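Local coordinates for protein 3-ketosteroid-delta4-5alpha-dehydrogenase (Rhodococcus jostii, PDB 4AT2) that probably uses bound FAD to dehydrogenate 3-ketosteroids, introducing the C4-C5 double bond as part of steroid catabolism, at residues G85-G90 against N137-C142; V225-T230 against D289-L294; Q345-L348 against Q354-L357. One frame throughout, in Å; residues are numbered along the deposited sequence.

Following the chain from the N terminus, the three contacts come in series; none nests in or crosses another. Contact 1 closes first, over a largely helical stretch of chain, and ties strand 87-88, beside the flavin, to helix 132-141. Contact 2 closes a longer loop that holds three strands and a short helix. It joins strand 223-230, at the FAD adenine, to helix 291-297. Contact 3 is local: it folds helix 340-350 against the chain by strand 356-360. Contacts 1 and 2 touch the two ends of the same FAD, with centres about 29 Å apart. Contact 3 lies across the chain's centre from contact 1, their centres about 32 Å apart.

Contact 1 of 3, residues G85-G90 against N137-C142; sequences GFIYLG and NWLVDC. With FAD (flavin-adenine dinucleotide), chain D.
Ile-87 and Leu-89 both turn their side chains to Leu-139, so that strand 87-88 and its continuation pack against helix 132-141. The strand is an edge of a small three-stranded antiparallel sheet in the FAD-binding fold, and its lead-in binds the flavin.

Apolar contact joins the two segments. Leu-139 offers one methyl, CD1, to both partners. Ile-87 comes tip to tip, its CD1 4.2 Å from Leu-139 CD1. The Ile-87 CD1 lies anti to CA (chi2 173°), which extends the branch to the helix. Leu-89 approaches at a slant, its CD1 4.1 Å from Leu-139 CD1. Ile-87 and Leu-89 are two residues apart and lie on one side of the chain. Leu-204 of helix 202-214 touches both Ile-87 and Leu-139 and thickens this buried cluster.

Polar contact is with FAD, through the backbone. Phe-86 reads the pyrimidine edge of the flavin with both its amide and its carbonyl. Phe-86 N donates to FAD O4 at 2.9 Å, and FAD N3 donates to Phe-86 O at 3.0 Å. Gly-85 N adds a second, weak bond to FAD O4. Together these bonds hold the pyrimidine edge of the flavin in place. The Phe-86 ring meets FAD O4 with its edge, Phe-86 CD2 lying 3.7 Å from that oxygen.

Contact 2 of 3, residues V225-T230 against D289-L294; sequences VQTLVT and DGRSIL. With FAD (flavin-adenine dinucleotide), chain D.
Arg-291 reaches from the start of helix 291-297 to the backbone of Gln-226 in strand 223-230. Its guanidinium takes hold side-on, with two nitrogens on one carbonyl oxygen. The Arg-291 NE bond to Gln-226 O is 2.8 Å and lies in the carbonyl plane, on a lone pair. The Arg-291 NH2 bond to Gln-226 O is 3.0 Å, and NH2 sits above that plane. The bend at chi2 (81°) swings the guanidinium toward the strand.

Strand 223-230 belongs to the five-stranded mixed sheet of the FAD-binding fold, and the contact ties it to helix 291-297 beside the adenine. Gln-226 and Thr-227 form a classic beta bulge opposite Val-240 of the neighbouring strand 236-243. Asp-289 makes an Asx turn ahead of the helix, with Gly-290 at the N-cap. Asp-289 OD1 accepts from Arg-291 N at 3.1 Å, while OD2 makes a salt bridge to Arg-72.

Gln-226 CB lies 3.9 Å from Arg-291 NH2, a looser contact.

The hydrogen bonds to the adenine use the backbone of Val-225. Val-225 N donates to FAD N1A at 2.9 Å, and FAD N6A donates to Val-225 O at 3.2 Å. The CG2 methyl of Val-225 rests 3.6 Å from FAD N1A.

Contact 3 of 3, residues Q345-L348 against Q354-L357; sequences QMTL and QAFL
Thr-347 of helix 340-350 and Ala-355, by strand 356-360, meet inside a tight helix-loop-strand connection. Five residues separate the two segments, so the chain turns back sharply after the helix. The nearest CA atoms are those of Thr-347 and Gln-354, 6.5 Å apart.

The contact is van der Waals only, with no hydrogen bond between the segments. Its main element is a pair of methyls. Thr-347 CG2 lies 3.8 Å from Ala-355 CB. Neither methyl points straight at the other: the angle is about 122° at CG2 (CB-CG2...CB) and about 121° at the alanine CB (CA-CB...CG2). They meet at a slant. The same Thr-347 methyl, CG2, lies 4.2 Å from Gln-354 N, so it covers the backbone as well as the side chain.

The threonine torsion sorts its two branches. CG2 stands anti to the backbone N and faces the returning chain. OG1 sits beside the backbone N (chi1 -58°), turned back along the helix. There it is hydrogen-bonded to Ile-343 O, one helical turn earlier, and to Tyr-333 OH. This hydroxyl is buried, and these two partners satisfy it. Tyr-333 also touches Ala-355, so its side chain spans both sides of the contact.

The backbones are joined through the connection itself, where Thr-347 bonds with Asn-353. The side chain of Gln-354 starts away from the helix, and its NE2 bonds to Asp-352 O.

The helix is slightly irregular here, with a wider pi-type turn at 346-348. Strand 356-360 is an inner strand of a four-stranded antiparallel sheet. The methyl pair thus belongs to a short helix-loop-strand connection, which packs helix 340-350 against that sheet through strand 356-360.

Contact 1 of 3, residues G85-G90 against N137-C142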
loop_
_atom_site.group_PDB
_atom_site.type_symbol
_atom_site.label_atom_id
_atom_site.label_comp_id
_atom_site.label_asym_id
_atom_site.label_seq_id
_atom_site.Cartn_x
_atom_site.Cartn_y
_atom_site.Cartn_z
ATOM N N GLY A 85 12.181 18.035 15.342
ATOM C CA GLY A 85 11.466 19.266 15.632
ATOM C C GLY A 85 10.911 19.984 14.423
ATOM O O GLY A 85 10.327 21.059 14.572
ATOM N N PHE A 86 11.065 19.404 13.229
ATOM C CA PHE A 86 10.458 20.005 12.033
ATOM C C PHE A 86 8.950 20.066 12.205
ATOM O O PHE A 86 8.322 19.106 12.666
ATOM C CB PHE A 86 10.725 19.168 10.783
ATOM C CG PHE A 86 12.097 19.323 10.214
ATOM C CD1 PHE A 86 12.388 20.353 9.330
ATOM C CD2 PHE A 86 13.081 18.389 10.506
ATOM C CE1 PHE A 86 13.658 20.476 8.774
ATOM C CE2 PHE A 86 14.353 18.504 9.954
ATOM C CZ PHE A 86 14.639 19.552 9.090
ATOM N N ILE A 87 8.371 21.192 11.801
ATOM C CA ILE A 87 6.926 21.366 11.750
ATOM C C ILE A 87 6.652 21.938 10.358
ATOM O O ILE A 87 7.188 22.993 10.012
ATOM C CB ILE A 87 6.423 22.348 12.837
ATOM C CG1 ILE A 87 7.054 22.043 14.204
ATOM C CG2 ILE A 87 4.896 22.295 12.917
ATOM C CD1 ILE A 87 6.735 23.075 15.275
ATOM N N TYR A 88 5.878 21.206 9.554
ATOM C CA TYR A 88 5.661 21.549 8.154
ATOM C C TYR A 88 4.625 22.665 8.016
ATOM O O TYR A 88 3.428 22.423 8.080
ATOM C CB TYR A 88 5.260 20.303 7.333
ATOM C CG TYR A 88 5.467 20.530 5.858
ATOM C CD1 TYR A 88 6.702 20.253 5.268
ATOM C CD2 TYR A 88 4.450 21.081 5.067
ATOM C CE1 TYR A 88 6.916 20.498 3.923
ATOM C CE2 TYR A 88 4.653 21.326 3.711
ATOM C CZ TYR A 88 5.889 21.044 3.155
ATOM O OH TYR A 88 6.116 21.307 1.830
ATOM N N LEU A 89 5.097 23.894 7.831
ATOM C CA LEU A 89 4.218 25.064 7.817
ATOM C C LEU A 89 4.585 25.980 6.667
ATOM O O LEU A 89 5.727 25.984 6.225
ATOM C CB LEU A 89 4.336 25.823 9.141
ATOM C CG LEU A 89 4.048 25.018 10.414
ATOM C CD1 LEU A 89 4.430 25.845 11.619
ATOM C CD2 LEU A 89 2.577 24.604 10.488
ATOM N N GLY A 90 3.624 26.762 6.182
ATOM C CA GLY A 90 3.908 27.636 5.053
ATOM C C GLY A 90 2.744 28.529 4.721
ATOM O O GLY A 90 1.883 28.791 5.576
ATOM N N ASN A 137 1.500 31.117 14.049
ATOM C CA ASN A 137 1.294 32.189 15.014
ATOM C C ASN A 137 0.761 31.684 16.355
ATOM O O ASN A 137 1.146 32.173 17.411
ATOM C CB ASN A 137 0.372 33.256 14.415
ATOM C CG ASN A 137 1.023 34.003 13.268
ATOM O OD1 ASN A 137 2.254 34.080 13.190
ATOM N ND2 ASN A 137 0.209 34.548 12.363
ATOM N N TRP A 138 -0.114 30.689 16.286
ATOM C CA TRP A 138 -0.665 30.034 17.462
ATOM C C TRP A 138 0.421 29.365 18.272
ATOM O O TRP A 138 0.462 29.505 19.499
ATOM C CB TRP A 138 -1.728 29.040 17.010
ATOM C CG TRP A 138 -2.513 28.400 18.123
ATOM C CD1 TRP A 138 -3.728 28.821 18.662
ATOM C CD2 TRP A 138 -2.164 27.189 18.852
ATOM N NE1 TRP A 138 -4.141 27.967 19.647
ATOM C CE2 TRP A 138 -3.244 26.970 19.818
ATOM C CE3 TRP A 138 -1.102 26.290 18.805
ATOM C CZ2 TRP A 138 -3.242 25.884 20.683
ATOM C CZ3 TRP A 138 -1.108 25.200 19.694
ATOM C CH2 TRP A 138 -2.156 25.008 20.601
ATOM N N LEU A 139 1.337 28.673 17.601
ATOM C CA LEU A 139 2.472 28.037 18.283
ATOM C C LEU A 139 3.382 29.066 18.945
ATOM O O LEU A 139 3.798 28.898 20.103
ATOM C CB LEU A 139 3.287 27.181 17.305
ATOM C CG LEU A 139 2.527 25.980 16.751
ATOM C CD1 LEU A 139 3.284 25.374 15.551
ATOM C CD2 LEU A 139 2.289 24.937 17.844
ATOM N N VAL A 140 3.682 30.133 18.210
ATOM C CA VAL A 140 4.490 31.222 18.754
ATOM C C VAL A 140 3.827 31.810 20.004
ATOM O O VAL A 140 4.509 32.055 21.013
ATOM C CB VAL A 140 4.801 32.296 17.684
ATOM C CG1 VAL A 140 5.424 33.534 18.320
ATOM C CG2 VAL A 140 5.735 31.717 16.632
ATOM N N ASP A 141 2.511 32.015 19.944
ATOM C CA ASP A 141 1.764 32.556 21.080
ATOM C C ASP A 141 1.882 31.659 22.313
ATOM O O ASP A 141 1.962 32.162 23.437
ATOM C CB ASP A 141 0.294 32.773 20.707
ATOM C CG ASP A 141 -0.529 33.298 21.863
ATOM O OD1 ASP A 141 -0.466 34.514 22.149
ATOM O OD2 ASP A 141 -1.252 32.492 22.482
ATOM N N CYS A 142 1.920 30.342 22.099
ATOM C CA CYS A 142 2.052 29.376 23.189
ATOM C C CYS A 142 3.472 29.327 23.746
ATOM O O CYS A 142 3.731 28.624 24.722
ATOM C CB CYS A 142 1.639 27.974 22.732
ATOM S SG CYS A 142 -0.141 27.739 22.517
HETATM P PA FAD D . 3.482 10.756 20.374
HETATM O O1A FAD D . 4.141 12.080 20.369
HETATM O O2A FAD D . 4.318 9.547 20.409
HETATM O O5B FAD D . 2.469 10.718 21.614
HETATM C C5B FAD D . 1.638 9.577 21.850
HETATM C C4B FAD D . 1.544 9.348 23.368
HETATM O O4B FAD D . 0.566 8.297 23.532
HETATM C C3B FAD D . 2.875 8.805 23.904
HETATM O O3B FAD D . 3.292 9.604 25.039
HETATM C C2B FAD D . 2.553 7.359 24.295
HETATM O O2B FAD D . 3.326 6.958 25.458
HETATM C C1B FAD D . 1.061 7.442 24.610
HETATM N N9A FAD D . 0.347 6.151 24.496
HETATM C C8A FAD D . 0.577 5.134 23.655
HETATM N N7A FAD D . -0.319 4.181 23.902
HETATM C C5A FAD D . -1.126 4.606 24.894
HETATM C C6A FAD D . -2.187 4.067 25.544
HETATM N N6A FAD D . -2.615 2.855 25.191
HETATM N N1A FAD D . -2.822 4.722 26.531
HETATM C C2A FAD D . -2.405 5.991 26.905
HETATM N N3A FAD D . -1.312 6.536 26.236
HETATM C C4A FAD D . -0.702 5.826 25.251
HETATM N N1 FAD D . 8.025 14.120 12.608
HETATM C C2 FAD D . 7.983 15.455 12.246
HETATM O O2 FAD D . 6.950 15.915 11.780
HETATM N N3 FAD D . 9.113 16.268 12.417
HETATM C C4 FAD D . 10.300 15.729 12.916
HETATM O O4 FAD D . 11.278 16.472 13.038
HETATM C C4X FAD D . 10.343 14.377 13.276
HETATM N N5 FAD D . 11.484 13.815 13.742
HETATM C C5X FAD D . 11.564 12.474 13.858
HETATM C C6 FAD D . 12.799 11.860 14.089
HETATM C C7 FAD D . 12.891 10.473 14.227
HETATM C C7M FAD D . 14.162 9.908 14.459
HETATM C C8 FAD D . 11.730 9.679 14.121
HETATM C C8M FAD D . 11.749 8.275 14.257
HETATM C C9 FAD D . 10.497 10.298 13.902
HETATM C C9A FAD D . 10.412 11.689 13.747
HETATM N N10 FAD D . 9.223 12.293 13.500
HETATM C C10 FAD D . 9.208 13.579 13.123
HETATM C "C1'" FAD D . 7.919 11.611 13.704
HETATM C "C2'" FAD D . 7.232 12.170 14.959
HETATM O "O2'" FAD D . 8.186 12.071 16.019
HETATM C "C3'" FAD D . 5.977 11.356 15.313
HETATM O "O3'" FAD D . 5.290 10.887 14.139
HETATM C "C4'" FAD D . 5.026 12.217 16.162
HETATM O "O4'" FAD D . 5.745 12.667 17.320
HETATM C "C5'" FAD D . 3.808 11.402 16.604
HETATM O "O5'" FAD D . 2.915 12.274 17.322
HETATM P P FAD D . 1.708 11.653 18.193
HETATM O O1P FAD D . 0.824 10.849 17.343
HETATM O O2P FAD D . 1.144 12.765 19.028
HETATM O O3P FAD D . 2.490 10.538 19.090
#

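Contact 2 of 3, residues V225-T230 against D289-L294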
loop_
_atom_site.group_PDB
_atom_site.type_symbol
_atom_site.label_atom_id
_atom_site.label_comp_id
_atom_site.label_asym_id
_atom_site.label_seq_id
_atom_site.Cartn_x
_atom_site.Cartn_y
_atom_site.Cartn_z
ATOM N N VAL A 225 -4.553 2.978 28.132
ATOM C CA VAL A 225 -5.934 2.898 27.674
ATOM C C VAL A 225 -6.112 1.615 26.871
ATOM O O VAL A 225 -5.254 1.277 26.062
ATOM C CB VAL A 225 -6.331 4.150 26.853
ATOM C CG1 VAL A 225 -7.766 4.045 26.347
ATOM C CG2 VAL A 225 -6.167 5.404 27.692
ATOM N N GLN A 226 -7.225 0.916 27.106
ATOM C CA GLN A 226 -7.459 -0.413 26.542
ATOM C C GLN A 226 -8.668 -0.498 25.618
ATOM O O GLN A 226 -8.611 -1.165 24.584
ATOM C CB GLN A 226 -7.651 -1.437 27.663
ATOM C CG GLN A 226 -6.401 -1.737 28.476
ATOM C CD GLN A 226 -6.735 -2.453 29.768
ATOM O OE1 GLN A 226 -5.995 -3.328 30.220
ATOM N NE2 GLN A 226 -7.856 -2.091 30.365
ATOM N N THR A 227 -9.784 0.121 26.012
ATOM C CA THR A 227 -11.060 -0.022 25.289
ATOM C C THR A 227 -11.927 1.227 25.459
ATOM O O THR A 227 -11.811 1.918 26.473
ATOM C CB THR A 227 -11.892 -1.236 25.792
ATOM O OG1 THR A 227 -12.724 -0.842 26.886
ATOM C CG2 THR A 227 -11.017 -2.396 26.255
ATOM N N LEU A 228 -12.825 1.472 24.510
ATOM C CA LEU A 228 -13.767 2.575 24.612
ATOM C C LEU A 228 -15.028 2.102 25.318
ATOM O O LEU A 228 -15.398 0.934 25.210
ATOM C CB LEU A 228 -14.118 3.094 23.220
ATOM C CG LEU A 228 -12.899 3.646 22.453
ATOM C CD1 LEU A 228 -13.188 3.824 20.970
ATOM C CD2 LEU A 228 -12.428 4.967 23.046
ATOM N N VAL A 229 -15.673 3.019 26.035
ATOM C CA VAL A 229 -16.960 2.756 26.652
ATOM C C VAL A 229 -18.029 3.474 25.829
ATOM O O VAL A 229 -17.876 4.651 25.508
ATOM C CB VAL A 229 -17.017 3.278 28.100
ATOM C CG1 VAL A 229 -18.374 2.970 28.724
ATOM C CG2 VAL A 229 -15.900 2.662 28.931
ATOM N N THR A 230 -19.096 2.757 25.479
ATOM C CA THR A 230 -20.180 3.351 24.695
ATOM C C THR A 230 -21.520 3.235 25.425
ATOM O O THR A 230 -21.727 2.290 26.175
ATOM C CB THR A 230 -20.312 2.710 23.290
ATOM O OG1 THR A 230 -20.521 1.298 23.416
ATOM C CG2 THR A 230 -19.066 2.965 22.457
ATOM N N ASP A 289 1.645 1.030 19.418
ATOM C CA ASP A 289 1.242 -0.364 19.175
ATOM C C ASP A 289 -0.129 -0.508 18.501
ATOM O O ASP A 289 -0.685 -1.607 18.443
ATOM C CB ASP A 289 1.280 -1.171 20.481
ATOM C CG ASP A 289 0.303 -0.656 21.515
ATOM O OD1 ASP A 289 -0.530 0.213 21.186
ATOM O OD2 ASP A 289 0.364 -1.138 22.671
ATOM N N GLY A 290 -0.661 0.607 18.022
ATOM C CA GLY A 290 -1.891 0.612 17.225
ATOM C C GLY A 290 -3.179 0.447 18.014
ATOM O O GLY A 290 -4.255 0.386 17.422
ATOM N N ARG A 291 -3.077 0.374 19.342
ATOM C CA ARG A 291 -4.256 0.089 20.167
ATOM C C ARG A 291 -5.441 1.021 19.899
ATOM O O ARG A 291 -6.586 0.534 19.812
ATOM C CB ARG A 291 -3.908 0.077 21.664
ATOM C CG ARG A 291 -5.047 -0.379 22.584
ATOM C CD ARG A 291 -5.174 -1.892 22.638
ATOM N NE ARG A 291 -6.256 -2.339 23.527
ATOM C CZ ARG A 291 -6.433 -3.598 23.923
ATOM N NH1 ARG A 291 -5.591 -4.553 23.520
ATOM N NH2 ARG A 291 -7.453 -3.918 24.714
ATOM N N SER A 292 -5.181 2.329 19.768
ATOM C CA SER A 292 -6.278 3.274 19.532
ATOM C C SER A 292 -6.927 3.098 18.164
ATOM O O SER A 292 -8.125 3.325 18.033
ATOM C CB SER A 292 -5.854 4.724 19.738
ATOM O OG SER A 292 -4.829 5.091 18.850
ATOM N N ILE A 293 -6.149 2.691 17.165
ATOM C CA ILE A 293 -6.715 2.373 15.857
ATOM C C ILE A 293 -7.674 1.198 16.013
ATOM O O ILE A 293 -8.812 1.253 15.544
ATOM C CB ILE A 293 -5.618 2.073 14.798
ATOM C CG1 ILE A 293 -4.817 3.349 14.504
ATOM C CG2 ILE A 293 -6.273 1.540 13.528
ATOM C CD1 ILE A 293 -3.502 3.151 13.765
ATOM N N LEU A 294 -7.224 0.147 16.687
ATOM C CA LEU A 294 -8.044 -1.053 16.874
ATOM C C LEU A 294 -9.300 -0.787 17.704
ATOM O O LEU A 294 -10.379 -1.294 17.377
ATOM C CB LEU A 294 -7.207 -2.186 17.484
ATOM C CG LEU A 294 -5.971 -2.658 16.688
ATOM C CD1 LEU A 294 -5.200 -3.703 17.485
ATOM C CD2 LEU A 294 -6.332 -3.179 15.292
HETATM P PA FAD D . 3.482 10.756 20.374
HETATM O O1A FAD D . 4.141 12.080 20.369
HETATM O O2A FAD D . 4.318 9.547 20.409
HETATM O O5B FAD D . 2.469 10.718 21.614
HETATM C C5B FAD D . 1.638 9.577 21.850
HETATM C C4B FAD D . 1.544 9.348 23.368
HETATM O O4B FAD D . 0.566 8.297 23.532
HETATM C C3B FAD D . 2.875 8.805 23.904
HETATM O O3B FAD D . 3.292 9.604 25.039
HETATM C C2B FAD D . 2.553 7.359 24.295
HETATM O O2B FAD D . 3.326 6.958 25.458
HETATM C C1B FAD D . 1.061 7.442 24.610
HETATM N N9A FAD D . 0.347 6.151 24.496
HETATM C C8A FAD D . 0.577 5.134 23.655
HETATM N N7A FAD D . -0.319 4.181 23.902
HETATM C C5A FAD D . -1.126 4.606 24.894
HETATM C C6A FAD D . -2.187 4.067 25.544
HETATM N N6A FAD D . -2.615 2.855 25.191
HETATM N N1A FAD D . -2.822 4.722 26.531
HETATM C C2A FAD D . -2.405 5.991 26.905
HETATM N N3A FAD D . -1.312 6.536 26.236
HETATM C C4A FAD D . -0.702 5.826 25.251
HETATM N N1 FAD D . 8.025 14.120 12.608
HETATM C C2 FAD D . 7.983 15.455 12.246
HETATM O O2 FAD D . 6.950 15.915 11.780
HETATM N N3 FAD D . 9.113 16.268 12.417
HETATM C C4 FAD D . 10.300 15.729 12.916
HETATM O O4 FAD D . 11.278 16.472 13.038
HETATM C C4X FAD D . 10.343 14.377 13.276
HETATM N N5 FAD D . 11.484 13.815 13.742
HETATM C C5X FAD D . 11.564 12.474 13.858
HETATM C C6 FAD D . 12.799 11.860 14.089
HETATM C C7 FAD D . 12.891 10.473 14.227
HETATM C C7M FAD D . 14.162 9.908 14.459
HETATM C C8 FAD D . 11.730 9.679 14.121
HETATM C C8M FAD D . 11.749 8.275 14.257
HETATM C C9 FAD D . 10.497 10.298 13.902
HETATM C C9A FAD D . 10.412 11.689 13.747
HETATM N N10 FAD D . 9.223 12.293 13.500
HETATM C C10 FAD D . 9.208 13.579 13.123
HETATM C "C1'" FAD D . 7.919 11.611 13.704
HETATM C "C2'" FAD D . 7.232 12.170 14.959
HETATM O "O2'" FAD D . 8.186 12.071 16.019
HETATM C "C3'" FAD D . 5.977 11.356 15.313
HETATM O "O3'" FAD D . 5.290 10.887 14.139
HETATM C "C4'" FAD D . 5.026 12.217 16.162
HETATM O "O4'" FAD D . 5.745 12.667 17.320
HETATM C "C5'" FAD D . 3.808 11.402 16.604
HETATM O "O5'" FAD D . 2.915 12.274 17.322
HETATM P P FAD D . 1.708 11.653 18.193
HETATM O O1P FAD D . 0.824 10.849 17.343
HETATM O O2P FAD D . 1.144 12.765 19.028
HETATM O O3P FAD D . 2.490 10.538 19.090
#

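Contact 3 of 3, residues Q345-L348 against Q354-L357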
loop_
_atom_site.group_PDB
_atom_site.type_symbol
_atom_site.label_atom_id
_atom_site.label_comp_id
_atom_site.label_asym_id
_atom_site.label_seq_id
_atom_site.Cartn_x
_atom_site.Cartn_y
_atom_site.Cartn_z
ATOM N N GLN A 345 12.410 6.477 0.254
ATOM C CA GLN A 345 11.218 5.854 -0.335
ATOM C C GLN A 345 11.519 5.293 -1.721
ATOM O O GLN A 345 11.116 4.181 -2.031
ATOM C CB GLN A 345 10.059 6.851 -0.436
ATOM C CG GLN A 345 9.368 7.126 0.895
ATOM C CD GLN A 345 7.991 7.751 0.704
ATOM O OE1 GLN A 345 7.688 8.317 -0.364
ATOM N NE2 GLN A 345 7.147 7.646 1.736
ATOM N N MET A 346 12.223 6.052 -2.561
ATOM C CA MET A 346 12.485 5.544 -3.909
ATOM C C MET A 346 13.337 4.276 -3.847
ATOM O O MET A 346 13.120 3.321 -4.604
ATOM C CB MET A 346 13.171 6.598 -4.781
ATOM C CG MET A 346 12.408 7.895 -4.979
ATOM S SD MET A 346 10.764 7.721 -5.713
ATOM C CE MET A 346 9.698 7.766 -4.266
ATOM N N THR A 347 14.304 4.277 -2.940
ATOM C CA THR A 347 15.224 3.149 -2.800
ATOM C C THR A 347 14.496 1.894 -2.313
ATOM O O THR A 347 14.585 0.841 -2.940
ATOM C CB THR A 347 16.407 3.505 -1.877
ATOM O OG1 THR A 347 17.082 4.655 -2.416
ATOM C CG2 THR A 347 17.401 2.330 -1.783
ATOM N N LEU A 348 13.775 2.020 -1.204
ATOM C CA LEU A 348 13.063 0.883 -0.633
ATOM C C LEU A 348 11.916 0.430 -1.518
ATOM O O LEU A 348 11.767 -0.762 -1.773
ATOM C CB LEU A 348 12.519 1.225 0.758
ATOM C CG LEU A 348 11.686 0.130 1.438
ATOM C CD1 LEU A 348 12.548 -1.100 1.707
ATOM C CD2 LEU A 348 11.130 0.683 2.737
ATOM N N GLN A 354 18.150 -1.628 -2.839
ATOM C CA GLN A 354 19.555 -1.719 -3.254
ATOM C C GLN A 354 20.020 -0.395 -3.808
ATOM O O GLN A 354 19.440 0.096 -4.789
ATOM C CB GLN A 354 19.745 -2.760 -4.364
ATOM C CG GLN A 354 19.051 -4.077 -4.115
ATOM C CD GLN A 354 19.658 -4.816 -2.966
ATOM O OE1 GLN A 354 20.783 -5.310 -3.056
ATOM N NE2 GLN A 354 18.913 -4.921 -1.873
ATOM N N ALA A 355 21.056 0.180 -3.198
ATOM C CA ALA A 355 21.629 1.436 -3.677
ATOM C C ALA A 355 23.116 1.491 -3.400
ATOM O O ALA A 355 23.590 0.913 -2.425
ATOM C CB ALA A 355 20.935 2.625 -3.011
ATOM N N PHE A 356 23.840 2.197 -4.260
ATOM C CA PHE A 356 25.250 2.482 -4.045
ATOM C C PHE A 356 25.472 3.936 -4.365
ATOM O O PHE A 356 24.850 4.458 -5.296
ATOM C CB PHE A 356 26.133 1.658 -4.995
ATOM C CG PHE A 356 25.891 0.179 -4.937
ATOM C CD1 PHE A 356 26.553 -0.610 -4.003
ATOM C CD2 PHE A 356 25.010 -0.427 -5.827
ATOM C CE1 PHE A 356 26.336 -1.979 -3.958
ATOM C CE2 PHE A 356 24.787 -1.799 -5.786
ATOM C CZ PHE A 356 25.466 -2.577 -4.855
ATOM N N LEU A 357 26.351 4.594 -3.612
ATOM C CA LEU A 357 26.769 5.951 -3.967
ATOM C C LEU A 357 28.112 5.883 -4.677
ATOM O O LEU A 357 29.109 5.416 -4.111
ATOM C CB LEU A 357 26.845 6.884 -2.730
ATOM C CG LEU A 357 27.188 8.342 -3.094
ATOM C CD1 LEU A 357 26.004 9.018 -3.785
ATOM C CD2 LEU A 357 27.624 9.146 -1.871
#